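PDB 3NRE: aldose 1-epimerase from Escherichia coli, which probably interconverts the alpha and beta anomers of aldose sugars, as mutarotases of the galactose mutarotase group do. Local coordinates for residues 158-164 against 189-195; 111-115 against 141-145; 28-33 against 217-221. One frame throughout, in Å; residues are numbered along the deposited sequence.

Contact 1: 158-164 against 189-195; sequences TRIQAQA and FNQPAPL
The F189 ring takes I160 on one face. I160 CD1 sits almost over the ring centre, 3.7 Å from the F189 centroid and 12° off the normal, a CH-pi contact. The carbonyl oxygen of P194 lies at the ring edge, in plane. The R159 guanidinium has P192 CB above the middle of one face, with R159 NH2 3.6 Å from P192 CB. That NH2 also makes a salt bridge with E214. In the conformer described, Q161 CG is anti to the backbone N (chi1 -173°) and the chain runs straight on, alongside the P192 ring. Its amide N-H turns to the backbone: Q161 NE2 to N190 O is 2.8 Å, with the oxygen close to the amide plane. These side chains flank an antiparallel pairing in the nine-stranded sheet of the galactose mutarotase beta-supersandwich fold, where weakly bonded strand 193-194 is the border strand within the chain. I160 and A193 form a hydrogen-bonded pair, I160 N to A193 O at 3.0 Å and A193 N to I160 O at 2.9 Å. Their side chains share one face. A162 N donates to F189 O at 2.7 Å. The N190 amide grips A164 twice: N190 ND2 meets A164 O at 3.0 Å on a lone pair, while A164 N approaches N190 OD1 from above its carbonyl plane. D188 OD1 also accepts from N190 ND2. A water links T158 O to L195 N.

Contact 2: 111-115 against 141-145; sequences GVYHY and TLPFG
Y113 extends toward L142, P143 and F144, and its CB points at their segment from the start. CG lies beside the backbone N (chi1 -71°), and from there the ring passes between several neighbours. Y113 CG has L142 CD1 at 4.0 Å. That methyl sits over one ring face in a CH-pi contact, displaced toward the rim. Y113 CD2 comes next and touches F144 CZ at 3.6 Å. Here the edge of Y113 meets the face of F144 in a T-shaped stack, with centroids 5.1 Å apart and planes at 88°. Y113 and F144 run antiparallel alongside each other. Y113 thereby joins two sheets of the beta-supersandwich fold: it lies at the beginning of strand 114-123 of the nine-stranded sheet, and its neighbours belong to strand 142-153 of the eight-stranded one. Y113 CE2 packs against L142 CB at 3.6 Å. At the tip, Y113 OH donates to P143 O at 2.6 Å, lying in the carbonyl plane. H263 NE2 is a second hydrogen-bond partner of the same hydroxyl, so two hydrogen bonds satisfy this buried oxygen. The P143 ring also touches the hydroxyl, through CD at 3.6 Å from Y113 OH. Beyond the stack, Y115 CB approaches the edge of F144, near its plane, at 4.1 Å from F144 CE2. The Y115 hydroxyl is held elsewhere, by D86.

Contact 3: 28-33 against 217-221; sequences RDTTPL and QEGYA
First torsions bring Y220 and T31 together. Y220 CG stands between the backbone N and the carbonyl carbon (chi1 73°), and T31 OG1 lies beside the backbone N (chi1 -54°), which leaves CG2 anti to that N, on the Y220 side. The two side chains reach toward each other, and T31 CG2 ends 3.8 Å from Y220 CE2. T31 closes a type II' beta turn from R28, part of a hairpin at the border of the four-stranded sheet. Y220 begins strand 220-227 of the nine-stranded sheet and forms a G1 beta bulge with G219 opposite Q215. The contact joins this hairpin to strand 220-227 in the beta-supersandwich fold of the family. L33 CD2 lies over one face of the Y220 ring, a CH-pi contact 4.1 Å from the Y220 centroid. In the conformer described, R28 runs antiparallel to Y220, with R28 NH1 3.8 Å from Y220 CD2. Its guanidinium plane is turned 82° from the ring, and Y220 CB lies at the guanidinium edge. V288, on the neighbouring strand 279-290, touches R28, L33 and Y220. In one conformer of E218, its CD lies 4.1 Å from T31 CG2. Two waters, each 2.8 Å from Y220 OH, bridge it to the 28-33 backbone. One donates to P32 O at 2.7 Å and lies in the Y220 ring plane; the other donates to L33 O at 2.8 Å.

How the contacts relate
All three contacts reach the same nine-stranded sheet. Contacts 1 and 3 are neighbours, with centres about 19 Å apart. They touch where T158 N lies 4.1 Å from Q217 OE1. Q215 also joins them: it bonds the T158 hydroxyl and faces the bulge at G219 and Y220. Contact 2 is remote, on the opposite side of the chain's centre. Its centre is about 33 Å from that of contact 1 and about 38 Å from that of contact 3. Along the chain, contacts 1 and 2 follow in series, both inside the long loop closed by contact 3. A bound di(hydroxyethyl)ether, probably from the crystallisation liquor, comes within about 3 Å of the R159 side chain, nearest atoms.

Contact 1: 158-164 against 189-195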
ATOM      1  N   THR A 158       5.784 -19.791  -3.595  1.00 29.25           N
ATOM      2  CA  THR A 158       5.812 -18.354  -4.017  1.00 26.55           C
ATOM      3  C   THR A 158       7.229 -17.751  -4.018  1.00 31.54           C
ATOM      4  O   THR A 158       8.052 -18.057  -3.134  1.00 31.11           O
ATOM      5  CB  THR A 158       4.939 -17.475  -3.077  1.00 32.38           C
ATOM      6  OG1 THR A 158       3.633 -18.017  -2.989  1.00 27.24           O
ATOM      7  CG2 THR A 158       4.812 -16.062  -3.595  1.00 25.23           C
ATOM      8  N   ARG A 159       7.503 -16.915  -5.024  1.00 29.00           N
ATOM      9  CA  ARG A 159       8.775 -16.198  -5.143  1.00 32.49           C
ATOM     10  C   ARG A 159       8.461 -14.772  -5.600  1.00 31.24           C
ATOM     11  O   ARG A 159       7.520 -14.557  -6.332  1.00 32.61           O
ATOM     12  CB  ARG A 159       9.733 -16.884  -6.141  1.00 35.72           C
ATOM     13  CG  ARG A 159      10.094 -18.368  -5.735  1.00 38.84           C
ATOM     14  CD  ARG A 159      11.238 -18.900  -6.526  1.00 46.15           C
ATOM     15  NE  ARG A 159      11.135 -18.571  -7.950  1.00 46.35           N
ATOM     16  CZ  ARG A 159      12.158 -18.641  -8.810  1.00 53.40           C
ATOM     17  NH1 ARG A 159      13.346 -19.044  -8.387  1.00 51.72           N
ATOM     18  NH2 ARG A 159      11.987 -18.313 -10.095  1.00 54.05           N
ATOM     19  N   ILE A 160       9.225 -13.803  -5.108  1.00 29.73           N
ATOM     20  CA  ILE A 160       9.105 -12.417  -5.565  1.00 28.56           C
ATOM     21  C   ILE A 160      10.448 -11.862  -6.032  1.00 33.61           C
ATOM     22  O   ILE A 160      11.517 -12.369  -5.657  1.00 35.37           O
ATOM     23  CB  ILE A 160       8.561 -11.483  -4.451  1.00 28.80           C
ATOM     24  CG1 ILE A 160       9.528 -11.414  -3.272  1.00 26.00           C
ATOM     25  CG2 ILE A 160       7.192 -11.976  -3.992  1.00 25.34           C
ATOM     26  CD1 ILE A 160       9.168 -10.284  -2.260  1.00 30.77           C
ATOM     27  N   GLN A 161      10.330 -10.838  -6.870  1.00 31.23           N
ATOM     28  CA  GLN A 161      11.483 -10.147  -7.437  0.60 32.06           C
ATOM     29  C   GLN A 161      11.150  -8.662  -7.469  1.00 28.39           C
ATOM     30  O   GLN A 161      10.117  -8.261  -7.982  1.00 30.81           O
ATOM     31  CB  GLN A 161      11.811 -10.619  -8.836  0.60 33.11           C
ATOM     32  CG  GLN A 161      13.119 -10.012  -9.368  0.60 37.58           C
ATOM     33  CD  GLN A 161      13.434 -10.457 -10.786  0.60 38.25           C
ATOM     34  OE1 GLN A 161      12.582 -11.040 -11.477  0.60 43.07           O
ATOM     35  NE2 GLN A 161      14.644 -10.186 -11.229  0.60 43.55           N
ATOM     36  N   ALA A 162      11.997  -7.864  -6.834  1.00 29.89           N
ATOM     37  CA  ALA A 162      11.760  -6.433  -6.694  1.00 28.26           C
ATOM     38  C   ALA A 162      13.119  -5.763  -6.407  1.00 29.72           C
ATOM     39  O   ALA A 162      13.692  -5.940  -5.344  1.00 29.53           O
ATOM     40  CB  ALA A 162      10.776  -6.143  -5.533  1.00 26.61           C
ATOM     41  N   GLN A 163      13.645  -5.057  -7.390  1.00 31.18           N
ATOM     42  CA  GLN A 163      14.947  -4.383  -7.278  1.00 31.93           C
ATOM     43  C   GLN A 163      15.111  -3.602  -5.989  1.00 32.98           C
ATOM     44  O   GLN A 163      14.192  -2.932  -5.575  1.00 31.19           O
ATOM     45  CB  GLN A 163      15.125  -3.451  -8.484  1.00 34.84           C
ATOM     46  CG  GLN A 163      16.367  -2.561  -8.447  1.00 38.07           C
ATOM     47  CD  GLN A 163      16.403  -1.635  -9.659  1.00 46.37           C
ATOM     48  OE1 GLN A 163      16.550  -2.099 -10.793  1.00 48.48           O
ATOM     49  NE2 GLN A 163      16.227  -0.329  -9.426  1.00 41.78           N
ATOM     50  N   ALA A 164      16.283  -3.703  -5.359  1.00 33.50           N
ATOM     51  CA  ALA A 164      16.587  -2.969  -4.146  1.00 34.37           C
ATOM     52  C   ALA A 164      18.081  -2.808  -3.998  1.00 34.48           C
ATOM     53  O   ALA A 164      18.847  -3.731  -4.290  1.00 38.98           O
ATOM     54  CB  ALA A 164      16.003  -3.665  -2.897  1.00 31.91           C
ATOM     55  N   PHE A 189      15.649  -9.545  -2.948  1.00 33.16           N
ATOM     56  CA  PHE A 189      14.687  -9.884  -3.974  1.00 31.94           C
ATOM     57  C   PHE A 189      15.069  -9.301  -5.327  1.00 32.88           C
ATOM     58  O   PHE A 189      14.233  -9.218  -6.228  1.00 32.45           O
ATOM     59  CB  PHE A 189      13.276  -9.426  -3.560  1.00 30.39           C
ATOM     60  CG  PHE A 189      12.880  -9.944  -2.212  1.00 31.33           C
ATOM     61  CD1 PHE A 189      12.669 -11.301  -2.025  1.00 34.77           C
ATOM     62  CD2 PHE A 189      12.815  -9.103  -1.119  1.00 30.26           C
ATOM     63  CE1 PHE A 189      12.316 -11.788  -0.722  1.00 32.36           C
ATOM     64  CE2 PHE A 189      12.503  -9.581   0.157  1.00 30.27           C
ATOM     65  CZ  PHE A 189      12.262 -10.934   0.347  1.00 32.66           C
ATOM     66  N   ASN A 190      16.338  -8.929  -5.507  1.00 36.04           N
ATOM     67  CA  ASN A 190      16.771  -8.486  -6.849  1.00 38.25           C
ATOM     68  C   ASN A 190      16.580  -9.563  -7.926  1.00 36.89           C
ATOM     69  O   ASN A 190      16.193  -9.274  -9.054  1.00 40.64           O
ATOM     70  CB  ASN A 190      18.221  -7.990  -6.832  1.00 38.82           C
ATOM     71  CG  ASN A 190      18.354  -6.629  -6.175  1.00 41.24           C
ATOM     72  OD1 ASN A 190      18.089  -5.599  -6.807  1.00 39.77           O
ATOM     73  ND2 ASN A 190      18.694  -6.618  -4.882  1.00 34.24           N
ATOM     74  N   GLN A 191      16.851 -10.814  -7.550  1.00 43.32           N
ATOM     75  CA  GLN A 191      16.491 -12.010  -8.370  1.00 43.70           C
ATOM     76  C   GLN A 191      15.339 -12.724  -7.614  1.00 43.42           C
ATOM     77  O   GLN A 191      15.255 -12.622  -6.387  1.00 40.16           O
ATOM     78  CB  GLN A 191      17.695 -12.949  -8.528  1.00 50.06           C
ATOM     79  CG  GLN A 191      18.836 -12.427  -9.465  1.00 57.35           C
ATOM     80  CD  GLN A 191      18.306 -11.974 -10.836  1.00 63.25           C
ATOM     81  OE1 GLN A 191      18.325 -10.779 -11.157  1.00 58.34           O
ATOM     82  NE2 GLN A 191      17.778 -12.923 -11.621  1.00 59.17           N
ATOM     83  N   PRO A 192      14.450 -13.443  -8.330  1.00 42.39           N
ATOM     84  CA  PRO A 192      13.343 -14.108  -7.659  1.00 41.02           C
ATOM     85  C   PRO A 192      13.776 -14.910  -6.431  1.00 40.53           C
ATOM     86  O   PRO A 192      14.738 -15.692  -6.519  1.00 44.56           O
ATOM     87  CB  PRO A 192      12.789 -15.044  -8.730  1.00 42.29           C
ATOM     88  CG  PRO A 192      13.229 -14.444 -10.026  1.00 46.53           C
ATOM     89  CD  PRO A 192      14.544 -13.798  -9.758  1.00 46.16           C
ATOM     90  N   ALA A 193      13.077 -14.741  -5.310  1.00 36.01           N
ATOM     91  CA  ALA A 193      13.475 -15.409  -4.080  1.00 35.91           C
ATOM     92  C   ALA A 193      12.229 -15.746  -3.266  1.00 33.48           C
ATOM     93  O   ALA A 193      11.256 -15.041  -3.341  1.00 31.08           O
ATOM     94  CB  ALA A 193      14.395 -14.488  -3.268  1.00 36.71           C
ATOM     95  N   PRO A 194      12.302 -16.797  -2.428  1.00 36.57           N
ATOM     96  CA  PRO A 194      11.160 -17.092  -1.539  1.00 35.99           C
ATOM     97  C   PRO A 194      10.989 -16.042  -0.447  1.00 34.57           C
ATOM     98  O   PRO A 194      11.961 -15.325  -0.117  1.00 33.05           O
ATOM     99  CB  PRO A 194      11.549 -18.445  -0.903  1.00 40.61           C
ATOM    100  CG  PRO A 194      13.087 -18.476  -0.969  1.00 44.85           C
ATOM    101  CD  PRO A 194      13.437 -17.737  -2.245  1.00 41.63           C
ATOM    102  N   LEU A 195       9.786 -15.949   0.115  1.00 30.00           N
ATOM    103  CA  LEU A 195       9.603 -15.160   1.323  1.00 28.73           C
ATOM    104  C   LEU A 195      10.180 -15.951   2.488  1.00 30.04           C
ATOM    105  O   LEU A 195       9.973 -17.155   2.591  1.00 33.04           O
ATOM    106  CB  LEU A 195       8.127 -14.862   1.617  1.00 26.56           C
ATOM    107  CG  LEU A 195       7.396 -13.745   0.848  1.00 24.63           C
ATOM    108  CD1 LEU A 195       8.027 -12.347   1.006  1.00 25.25           C
ATOM    109  CD2 LEU A 195       7.237 -14.152  -0.663  1.00 30.25           C
TER
HETATM  110  O   HOH W   1       7.791 -18.397  -0.450  1.00 34.42           O

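Contact 2: 111-115 against 141-145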
ATOM      1  N   GLY A 111      -7.380  16.742  12.069  1.00 33.08           N
ATOM      2  CA  GLY A 111      -5.974  16.444  12.187  1.00 31.33           C
ATOM      3  C   GLY A 111      -5.076  17.413  11.446  1.00 31.58           C
ATOM      4  O   GLY A 111      -5.446  18.572  11.204  1.00 35.71           O
ATOM      5  N   VAL A 112      -3.883  16.933  11.116  1.00 30.28           N
ATOM      6  CA  VAL A 112      -2.798  17.764  10.577  1.00 31.24           C
ATOM      7  C   VAL A 112      -3.087  18.100   9.080  1.00 29.73           C
ATOM      8  O   VAL A 112      -2.965  19.246   8.680  1.00 32.77           O
ATOM      9  CB  VAL A 112      -1.439  17.082  10.729  1.00 30.88           C
ATOM     10  CG1 VAL A 112      -0.365  17.781   9.922  1.00 32.31           C
ATOM     11  CG2 VAL A 112      -1.049  17.045  12.183  1.00 30.99           C
ATOM     12  N   TYR A 113      -3.449  17.080   8.298  1.00 28.44           N
ATOM     13  CA  TYR A 113      -3.697  17.196   6.864  1.00 27.55           C
ATOM     14  C   TYR A 113      -5.203  17.252   6.552  1.00 27.10           C
ATOM     15  O   TYR A 113      -5.985  16.387   6.996  1.00 27.37           O
ATOM     16  CB  TYR A 113      -3.127  15.996   6.135  1.00 27.32           C
ATOM     17  CG  TYR A 113      -1.622  15.886   6.038  1.00 29.07           C
ATOM     18  CD1 TYR A 113      -0.851  15.498   7.125  1.00 25.98           C
ATOM     19  CD2 TYR A 113      -0.978  16.085   4.838  1.00 26.34           C
ATOM     20  CE1 TYR A 113       0.534  15.338   6.993  1.00 26.56           C
ATOM     21  CE2 TYR A 113       0.362  15.941   4.704  1.00 27.88           C
ATOM     22  CZ  TYR A 113       1.132  15.554   5.799  1.00 26.36           C
ATOM     23  OH  TYR A 113       2.488  15.438   5.621  1.00 28.61           O
ATOM     24  N   HIS A 114      -5.611  18.268   5.781  1.00 27.57           N
ATOM     25  CA  HIS A 114      -6.957  18.339   5.224  1.00 29.10           C
ATOM     26  C   HIS A 114      -6.809  18.127   3.716  1.00 29.55           C
ATOM     27  O   HIS A 114      -5.942  18.740   3.077  1.00 32.40           O
ATOM     28  CB  HIS A 114      -7.615  19.708   5.486  1.00 31.37           C
ATOM     29  CG  HIS A 114      -7.938  19.958   6.925  1.00 34.68           C
ATOM     30  ND1 HIS A 114      -8.717  21.023   7.332  1.00 39.55           N
ATOM     31  CD2 HIS A 114      -7.599  19.286   8.050  1.00 38.19           C
ATOM     32  CE1 HIS A 114      -8.831  20.998   8.648  1.00 43.48           C
ATOM     33  NE2 HIS A 114      -8.165  19.953   9.108  1.00 38.39           N
ATOM     34  N   TYR A 115      -7.677  17.300   3.133  1.00 28.94           N
ATOM     35  CA  TYR A 115      -7.521  16.948   1.729  1.00 30.57           C
ATOM     36  C   TYR A 115      -8.756  16.222   1.208  1.00 28.93           C
ATOM     37  O   TYR A 115      -9.655  15.834   1.985  1.00 28.85           O
ATOM     38  CB  TYR A 115      -6.282  16.054   1.491  1.00 29.16           C
ATOM     39  CG  TYR A 115      -6.343  14.811   2.338  1.00 25.65           C
ATOM     40  CD1 TYR A 115      -7.028  13.681   1.884  1.00 26.28           C
ATOM     41  CD2 TYR A 115      -5.792  14.775   3.624  1.00 26.83           C
ATOM     42  CE1 TYR A 115      -7.118  12.553   2.661  1.00 25.86           C
ATOM     43  CE2 TYR A 115      -5.892  13.665   4.402  1.00 24.30           C
ATOM     44  CZ  TYR A 115      -6.543  12.554   3.917  1.00 24.59           C
ATOM     45  OH  TYR A 115      -6.712  11.415   4.669  1.00 23.04           O
ATOM     46  N   THR A 141       1.021  24.626   2.829  1.00 38.31           N
ATOM     47  CA  THR A 141       1.736  23.586   2.083  1.00 37.41           C
ATOM     48  C   THR A 141       2.249  22.477   3.023  1.00 37.08           C
ATOM     49  O   THR A 141       2.832  22.808   4.046  1.00 36.14           O
ATOM     50  CB  THR A 141       2.952  24.209   1.411  1.00 38.19           C
ATOM     51  OG1 THR A 141       2.502  25.232   0.534  1.00 44.30           O
ATOM     52  CG2 THR A 141       3.769  23.158   0.637  1.00 39.08           C
ATOM     53  N   LEU A 142       1.996  21.195   2.675  1.00 33.94           N
ATOM     54  CA  LEU A 142       2.492  20.014   3.434  1.00 31.92           C
ATOM     55  C   LEU A 142       3.032  18.972   2.477  1.00 31.31           C
ATOM     56  O   LEU A 142       2.736  19.032   1.274  1.00 32.72           O
ATOM     57  CB  LEU A 142       1.391  19.416   4.289  1.00 28.46           C
ATOM     58  CG  LEU A 142       0.957  20.207   5.528  1.00 30.96           C
ATOM     59  CD1 LEU A 142      -0.293  19.625   6.174  1.00 32.18           C
ATOM     60  CD2 LEU A 142       2.078  20.254   6.566  1.00 31.86           C
ATOM     61  N   PRO A 143       3.870  18.049   2.966  1.00 28.46           N
ATOM     62  CA  PRO A 143       4.448  17.028   2.096  1.00 30.24           C
ATOM     63  C   PRO A 143       3.589  15.758   2.053  1.00 28.01           C
ATOM     64  O   PRO A 143       3.197  15.223   3.106  1.00 28.05           O
ATOM     65  CB  PRO A 143       5.836  16.797   2.731  1.00 31.15           C
ATOM     66  CG  PRO A 143       5.579  16.910   4.183  1.00 30.39           C
ATOM     67  CD  PRO A 143       4.563  18.079   4.271  1.00 27.57           C
ATOM     68  N   PHE A 144       3.274  15.325   0.829  1.00 25.87           N
ATOM     69  CA  PHE A 144       2.339  14.262   0.564  1.00 25.92           C
ATOM     70  C   PHE A 144       2.981  13.051  -0.086  1.00 27.55           C
ATOM     71  O   PHE A 144       3.974  13.118  -0.823  1.00 28.26           O
ATOM     72  CB  PHE A 144       1.195  14.742  -0.346  1.00 29.36           C
ATOM     73  CG  PHE A 144       0.121  15.592   0.353  1.00 26.06           C
ATOM     74  CD1 PHE A 144       0.364  16.906   0.668  1.00 28.98           C
ATOM     75  CD2 PHE A 144      -1.166  15.107   0.573  1.00 27.64           C
ATOM     76  CE1 PHE A 144      -0.594  17.674   1.282  1.00 24.53           C
ATOM     77  CE2 PHE A 144      -2.156  15.913   1.184  1.00 26.48           C
ATOM     78  CZ  PHE A 144      -1.874  17.189   1.492  1.00 29.61           C
ATOM     79  N   GLY A 145       2.345  11.931   0.156  1.00 24.73           N
ATOM     80  CA  GLY A 145       2.683  10.717  -0.570  1.00 26.37           C
ATOM     81  C   GLY A 145       1.450   9.823  -0.710  1.00 25.59           C
ATOM     82  O   GLY A 145       0.441  10.053  -0.087  1.00 25.72           O
TER

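Contact 3: 28-33 against 217-221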
ATOM      1  N   ARG A  28      -9.220 -14.407 -10.676  1.00 27.94           N
ATOM      2  CA  ARG A  28      -9.300 -14.860 -12.059  0.50 30.91           C
ATOM      3  C   ARG A  28     -10.044 -16.166 -11.962  1.00 31.07           C
ATOM      4  O   ARG A  28      -9.554 -17.101 -11.337  1.00 31.27           O
ATOM      5  CB  ARG A  28      -7.913 -15.047 -12.653  0.50 31.85           C
ATOM      6  CG  ARG A  28      -7.952 -15.262 -14.163  0.50 35.89           C
ATOM      7  CD  ARG A  28      -6.810 -16.133 -14.591  0.50 42.54           C
ATOM      8  NE  ARG A  28      -6.802 -17.400 -13.852  0.50 45.49           N
ATOM      9  CZ  ARG A  28      -5.744 -17.879 -13.215  0.50 43.45           C
ATOM     10  NH1 ARG A  28      -4.600 -17.207 -13.241  0.50 45.20           N
ATOM     11  NH2 ARG A  28      -5.831 -19.036 -12.571  0.50 43.18           N
ATOM     12  N   ASP A  29     -11.266 -16.217 -12.514  1.00 32.07           N
ATOM     13  CA  ASP A  29     -12.167 -17.350 -12.265  1.00 32.79           C
ATOM     14  C   ASP A  29     -12.292 -17.467 -10.735  1.00 30.87           C
ATOM     15  O   ASP A  29     -12.558 -16.446 -10.103  1.00 30.83           O
ATOM     16  CB  ASP A  29     -11.657 -18.652 -12.948  1.00 37.43           C
ATOM     17  CG  ASP A  29     -11.801 -18.605 -14.451  1.00 46.00           C
ATOM     18  OD1 ASP A  29     -12.835 -18.042 -14.893  1.00 48.82           O
ATOM     19  OD2 ASP A  29     -10.906 -19.112 -15.181  1.00 45.07           O
ATOM     20  N   THR A  30     -12.042 -18.643 -10.141  1.00 32.15           N
ATOM     21  CA  THR A  30     -12.150 -18.835  -8.686  1.00 31.83           C
ATOM     22  C   THR A  30     -10.787 -18.697  -7.958  1.00 32.59           C
ATOM     23  O   THR A  30     -10.717 -18.870  -6.734  1.00 34.19           O
ATOM     24  CB  THR A  30     -12.776 -20.186  -8.342  1.00 37.57           C
ATOM     25  OG1 THR A  30     -11.936 -21.229  -8.851  1.00 38.98           O
ATOM     26  CG2 THR A  30     -14.224 -20.307  -8.953  1.00 39.48           C
ATOM     27  N   THR A  31      -9.738 -18.336  -8.698  1.00 28.42           N
ATOM     28  CA  THR A  31      -8.373 -18.232  -8.167  1.00 28.08           C
ATOM     29  C   THR A  31      -8.139 -16.825  -7.586  1.00 26.04           C
ATOM     30  O   THR A  31      -8.271 -15.826  -8.278  1.00 24.48           O
ATOM     31  CB  THR A  31      -7.269 -18.489  -9.263  1.00 31.10           C
ATOM     32  OG1 THR A  31      -7.497 -19.742  -9.905  1.00 33.45           O
ATOM     33  CG2 THR A  31      -5.811 -18.474  -8.656  1.00 31.41           C
ATOM     34  N   PRO A  32      -7.795 -16.752  -6.295  1.00 25.38           N
ATOM     35  CA  PRO A  32      -7.531 -15.452  -5.696  1.00 24.45           C
ATOM     36  C   PRO A  32      -6.167 -14.945  -6.063  1.00 25.86           C
ATOM     37  O   PRO A  32      -5.168 -15.674  -5.938  1.00 27.03           O
ATOM     38  CB  PRO A  32      -7.641 -15.687  -4.202  1.00 26.76           C
ATOM     39  CG  PRO A  32      -7.709 -17.143  -3.991  1.00 31.76           C
ATOM     40  CD  PRO A  32      -7.911 -17.832  -5.293  1.00 29.36           C
ATOM     41  N   LEU A  33      -6.153 -13.742  -6.599  1.00 23.13           N
ATOM     42  CA  LEU A  33      -4.900 -13.071  -6.965  1.00 23.18           C
ATOM     43  C   LEU A  33      -4.375 -12.252  -5.820  1.00 21.97           C
ATOM     44  O   LEU A  33      -3.170 -12.001  -5.708  1.00 23.21           O
ATOM     45  CB  LEU A  33      -5.140 -12.184  -8.189  1.00 24.35           C
ATOM     46  CG  LEU A  33      -5.738 -12.914  -9.401  1.00 26.18           C
ATOM     47  CD1 LEU A  33      -6.020 -11.928 -10.516  1.00 26.21           C
ATOM     48  CD2 LEU A  33      -4.803 -14.088  -9.902  1.00 28.06           C
ATOM     49  N   GLN A 217       2.763 -22.632  -8.208  1.00 37.23           N
ATOM     50  CA  GLN A 217       1.854 -23.731  -7.849  1.00 38.41           C
ATOM     51  C   GLN A 217       0.507 -23.635  -8.551  1.00 39.42           C
ATOM     52  O   GLN A 217      -0.179 -24.675  -8.689  1.00 38.90           O
ATOM     53  CB  GLN A 217       1.679 -23.828  -6.317  1.00 39.06           C
ATOM     54  CG  GLN A 217       0.873 -22.733  -5.660  1.00 34.38           C
ATOM     55  CD  GLN A 217       1.546 -21.346  -5.633  1.00 40.21           C
ATOM     56  OE1 GLN A 217       2.718 -21.176  -5.982  1.00 34.09           O
ATOM     57  NE2 GLN A 217       0.799 -20.360  -5.194  1.00 34.46           N
ATOM     58  N   GLU A 218       0.148 -22.406  -8.964  1.00 39.11           N
ATOM     59  CA  GLU A 218      -1.088 -22.057  -9.683  0.50 40.56           C
ATOM     60  C   GLU A 218      -0.789 -21.739 -11.156  1.00 44.66           C
ATOM     61  O   GLU A 218      -1.705 -21.405 -11.931  1.00 48.43           O
ATOM     62  CB  GLU A 218      -1.761 -20.803  -9.089  0.50 40.41           C
ATOM     63  CG  GLU A 218      -2.212 -20.846  -7.623  0.50 37.14           C
ATOM     64  CD  GLU A 218      -3.505 -21.633  -7.423  0.50 41.41           C
ATOM     65  OE1 GLU A 218      -3.944 -22.327  -8.362  0.50 47.20           O
ATOM     66  OE2 GLU A 218      -4.076 -21.560  -6.320  0.50 51.63           O
ATOM     67  N   GLY A 219       0.478 -21.801 -11.537  1.00 44.28           N
ATOM     68  CA  GLY A 219       0.915 -21.476 -12.889  1.00 47.30           C
ATOM     69  C   GLY A 219       0.802 -20.039 -13.398  1.00 44.52           C
ATOM     70  O   GLY A 219       0.857 -19.825 -14.597  1.00 44.04           O
ATOM     71  N   TYR A 220       0.677 -19.042 -12.520  1.00 40.40           N
ATOM     72  CA  TYR A 220       0.695 -17.631 -12.969  1.00 34.23           C
ATOM     73  C   TYR A 220       1.694 -16.758 -12.179  1.00 36.16           C
ATOM     74  O   TYR A 220       2.281 -17.183 -11.158  1.00 34.84           O
ATOM     75  CB  TYR A 220      -0.703 -17.034 -12.890  1.00 34.85           C
ATOM     76  CG  TYR A 220      -1.162 -16.768 -11.471  1.00 34.70           C
ATOM     77  CD1 TYR A 220      -0.905 -15.568 -10.877  1.00 33.04           C
ATOM     78  CD2 TYR A 220      -1.794 -17.737 -10.714  1.00 35.40           C
ATOM     79  CE1 TYR A 220      -1.302 -15.298  -9.598  1.00 28.05           C
ATOM     80  CE2 TYR A 220      -2.198 -17.477  -9.401  1.00 29.65           C
ATOM     81  CZ  TYR A 220      -1.924 -16.271  -8.841  1.00 29.87           C
ATOM     82  OH  TYR A 220      -2.279 -15.951  -7.544  1.00 28.69           O
ATOM     83  N   ALA A 221       1.893 -15.547 -12.686  1.00 30.24           N
ATOM     84  CA  ALA A 221       2.643 -14.511 -11.991  1.00 32.75           C
ATOM     85  C   ALA A 221       1.799 -13.244 -12.098  1.00 30.82           C
ATOM     86  O   ALA A 221       0.988 -13.111 -13.023  1.00 34.09           O
ATOM     87  CB  ALA A 221       4.003 -14.286 -12.617  1.00 33.94           C
TER
HETATM   88  O   HOH W   2      -3.545 -17.784  -5.927  1.00 33.10           O
HETATM   89  O   HOH W   3      -1.037 -13.767  -6.235  1.00 24.61           O